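Local coordinates for testis-expressed protein 101 (Mus musculus, PDB 7BPS) that controls sperm binding to the zona pellucida and sperm migration into the oviduct, probably through the adhesion molecule ADAM3, at residues 23-28 with 94-99. Numbering follows the deposited sequence.
With NAG (2-acetamido-2-deoxy-beta-D-glucopyranose), chain C; FUC (alpha-L-fucopyranose), chain B; SO4 (sulfate ion), chain G.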
# COMPACT_ATOMS: atom_id res chain seq x y z
N PHE A 23 2.72 -10.96 -9.45
CA PHE A 23 1.41 -10.28 -9.37
C PHE A 23 0.93 -9.93 -10.78
O PHE A 23 1.62 -9.16 -11.45
CB PHE A 23 1.49 -8.99 -8.55
CG PHE A 23 0.16 -8.46 -8.12
CD1 PHE A 23 -0.55 -7.59 -8.93
CD2 PHE A 23 -0.38 -8.81 -6.89
CE1 PHE A 23 -1.78 -7.08 -8.53
CE2 PHE A 23 -1.60 -8.29 -6.49
CZ PHE A 23 -2.30 -7.42 -7.30
N ASN A 24 -0.19 -10.52 -11.18
CA ASN A 24 -0.89 -10.21 -12.46
C ASN A 24 -2.03 -9.21 -12.19
O ASN A 24 -3.06 -9.62 -11.64
CB ASN A 24 -1.42 -11.49 -13.14
CG ASN A 24 -1.91 -11.22 -14.54
OD1 ASN A 24 -2.15 -10.07 -14.89
ND2 ASN A 24 -2.04 -12.26 -15.35
N TRP A 25 -1.86 -7.95 -12.61
CA TRP A 25 -2.81 -6.82 -12.39
C TRP A 25 -3.79 -6.63 -13.57
O TRP A 25 -4.71 -5.81 -13.44
CB TRP A 25 -2.01 -5.54 -12.13
CG TRP A 25 -2.74 -4.49 -11.37
CD1 TRP A 25 -3.97 -4.58 -10.79
CD2 TRP A 25 -2.25 -3.18 -11.05
NE1 TRP A 25 -4.29 -3.40 -10.17
CE2 TRP A 25 -3.25 -2.53 -10.31
CE3 TRP A 25 -1.06 -2.48 -11.33
CZ2 TRP A 25 -3.09 -1.24 -9.81
CZ3 TRP A 25 -0.91 -1.20 -10.86
CH2 TRP A 25 -1.91 -0.59 -10.10
N THR A 26 -3.59 -7.34 -14.68
CA THR A 26 -4.53 -7.36 -15.83
C THR A 26 -5.92 -7.80 -15.34
O THR A 26 -6.04 -8.86 -14.72
CB THR A 26 -4.01 -8.25 -16.97
OG1 THR A 26 -2.73 -7.75 -17.35
CG2 THR A 26 -4.94 -8.31 -18.17
N SER A 27 -6.93 -6.98 -15.61
CA SER A 27 -8.32 -7.09 -15.11
C SER A 27 -9.29 -6.92 -16.29
O SER A 27 -8.88 -6.36 -17.31
CB SER A 27 -8.57 -6.05 -14.03
OG SER A 27 -7.53 -6.04 -13.06
N LYS A 28 -10.55 -7.34 -16.12
CA LYS A 28 -11.64 -7.24 -17.12
C LYS A 28 -11.99 -5.76 -17.29
O LYS A 28 -11.92 -5.05 -16.29
CB LYS A 28 -12.91 -7.98 -16.68
CG LYS A 28 -12.76 -9.28 -15.88
CD LYS A 28 -12.64 -10.56 -16.71
CE LYS A 28 -13.91 -11.39 -16.74
NZ LYS A 28 -13.93 -12.30 -17.91
N ASN A 94 -5.53 2.14 -18.23
CA ASN A 94 -5.12 1.58 -16.91
C ASN A 94 -4.84 0.08 -17.08
O ASN A 94 -5.57 -0.73 -16.50
CB ASN A 94 -6.15 1.85 -15.82
CG ASN A 94 -7.50 1.23 -16.09
OD1 ASN A 94 -7.82 0.87 -17.23
ND2 ASN A 94 -8.32 1.12 -15.06
N ASN A 95 -3.79 -0.25 -17.83
CA ASN A 95 -3.54 -1.61 -18.35
C ASN A 95 -2.20 -2.17 -17.82
O ASN A 95 -1.73 -3.19 -18.36
CB ASN A 95 -3.60 -1.58 -19.88
CG ASN A 95 -2.48 -0.79 -20.53
OD1 ASN A 95 -1.80 0.02 -19.89
ND2 ASN A 95 -2.24 -1.05 -21.81
N LYS A 96 -1.61 -1.58 -16.79
CA LYS A 96 -0.39 -2.15 -16.16
C LYS A 96 -0.69 -3.59 -15.71
O LYS A 96 -1.73 -3.80 -15.10
CB LYS A 96 0.06 -1.25 -15.01
CG LYS A 96 1.41 -1.61 -14.41
CD LYS A 96 2.14 -0.41 -13.84
CE LYS A 96 3.52 -0.74 -13.32
NZ LYS A 96 4.43 -1.23 -14.38
N ASP A 97 0.16 -4.55 -16.05
CA ASP A 97 -0.07 -6.00 -15.84
C ASP A 97 0.75 -6.47 -14.63
O ASP A 97 0.35 -7.45 -13.99
CB ASP A 97 0.20 -6.77 -17.14
CG ASP A 97 1.39 -7.72 -17.15
OD1 ASP A 97 1.32 -8.75 -16.43
OD2 ASP A 97 2.34 -7.44 -17.92
N SER A 98 1.83 -5.77 -14.32
CA SER A 98 2.96 -6.25 -13.47
C SER A 98 3.42 -5.11 -12.56
O SER A 98 3.34 -3.93 -12.98
CB SER A 98 4.08 -6.79 -14.35
OG SER A 98 5.37 -6.31 -13.99
N LEU A 99 3.90 -5.46 -11.37
CA LEU A 99 4.38 -4.50 -10.34
C LEU A 99 5.91 -4.44 -10.35
O LEU A 99 6.51 -3.89 -9.37
CB LEU A 99 3.85 -4.96 -8.99
CG LEU A 99 2.34 -5.13 -8.88
CD1 LEU A 99 1.96 -5.40 -7.44
CD2 LEU A 99 1.60 -3.91 -9.39
C1 NAG C . -2.45 -12.16 -16.74
C2 NAG C . -1.36 -12.66 -17.73
C3 NAG C . -1.81 -12.38 -19.18
C4 NAG C . -3.16 -13.04 -19.42
C5 NAG C . -4.16 -12.45 -18.41
C6 NAG C . -5.54 -13.01 -18.74
C7 NAG C . 1.11 -12.85 -17.27
C8 NAG C . 2.44 -12.12 -17.24
N2 NAG C . -0.00 -12.09 -17.51
O3 NAG C . -0.90 -12.88 -20.17
O4 NAG C . -3.55 -12.87 -20.80
O5 NAG C . -3.75 -12.71 -17.04
O6 NAG C . -6.38 -13.03 -17.58
O7 NAG C . 1.09 -14.07 -17.09
C1 FUC B . -7.55 -13.62 -17.39
C2 FUC B . -8.38 -14.28 -16.32
C3 FUC B . -8.17 -13.45 -15.04
C4 FUC B . -8.47 -11.96 -15.25
C5 FUC B . -8.09 -11.40 -16.65
C6 FUC B . -9.06 -10.32 -17.12
O2 FUC B . -7.94 -15.65 -16.23
O3 FUC B . -8.99 -13.90 -13.95
O4 FUC B . -9.86 -11.72 -14.94
O5 FUC B . -7.99 -12.32 -17.75
S SO4 G . 3.47 -3.68 -17.40
O1 SO4 G . 3.77 -2.28 -17.54
O2 SO4 G . 4.47 -4.46 -18.10
O3 SO4 G . 3.48 -4.03 -16.00
O4 SO4 G . 2.17 -3.97 -17.95
O HOH W 1 4.23 -8.33 -10.73
O HOH W 2 -3.42 -5.17 -18.68
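W25 and D97 bring 23-28 and 94-99 together with their chains running in opposite directions, joined by one straight backbone hydrogen bond from W25 N to D97 O (2.7 Å, 178° at the hydrogen). Both are loops of the first Ly6/uPAR domain, a three-finger fold, and they pack over its antiparallel sheet. Farther along, water 1 links F23 O to L99 N, whose N-H it accepts. L99 fits its two methyls to two aromatic rings: CD1 lies over one face of F23, 4.0 Å from the ring centroid in a CH-pi contact, while CD2 meets W25 CE3 at 3.6 Å. The W25 indole, swung away from its own N by a chi1 of -157°, extends toward the sheet, where it touches V42 and Y84 and makes a cation-pi contact with K58; that lysine's NZ also hydrogen-bonds W25 O, K96 O and N94 O, a further tie between the loops. N24 carries an N-linked glycan on ND2, and its OD1 accepts from T26 N (3.1 Å) in an Asx turn, which should restrain the amide at the sugar's root. A sulfate, probably from the crystallisation liquor, receives a hydrogen bond from D97 N. On the flank beside the glycan, T26 OG1 sits 3.1 Å from D97 CB and reaches N95 O through water 2, which donates to that carbonyl at 2.6 Å.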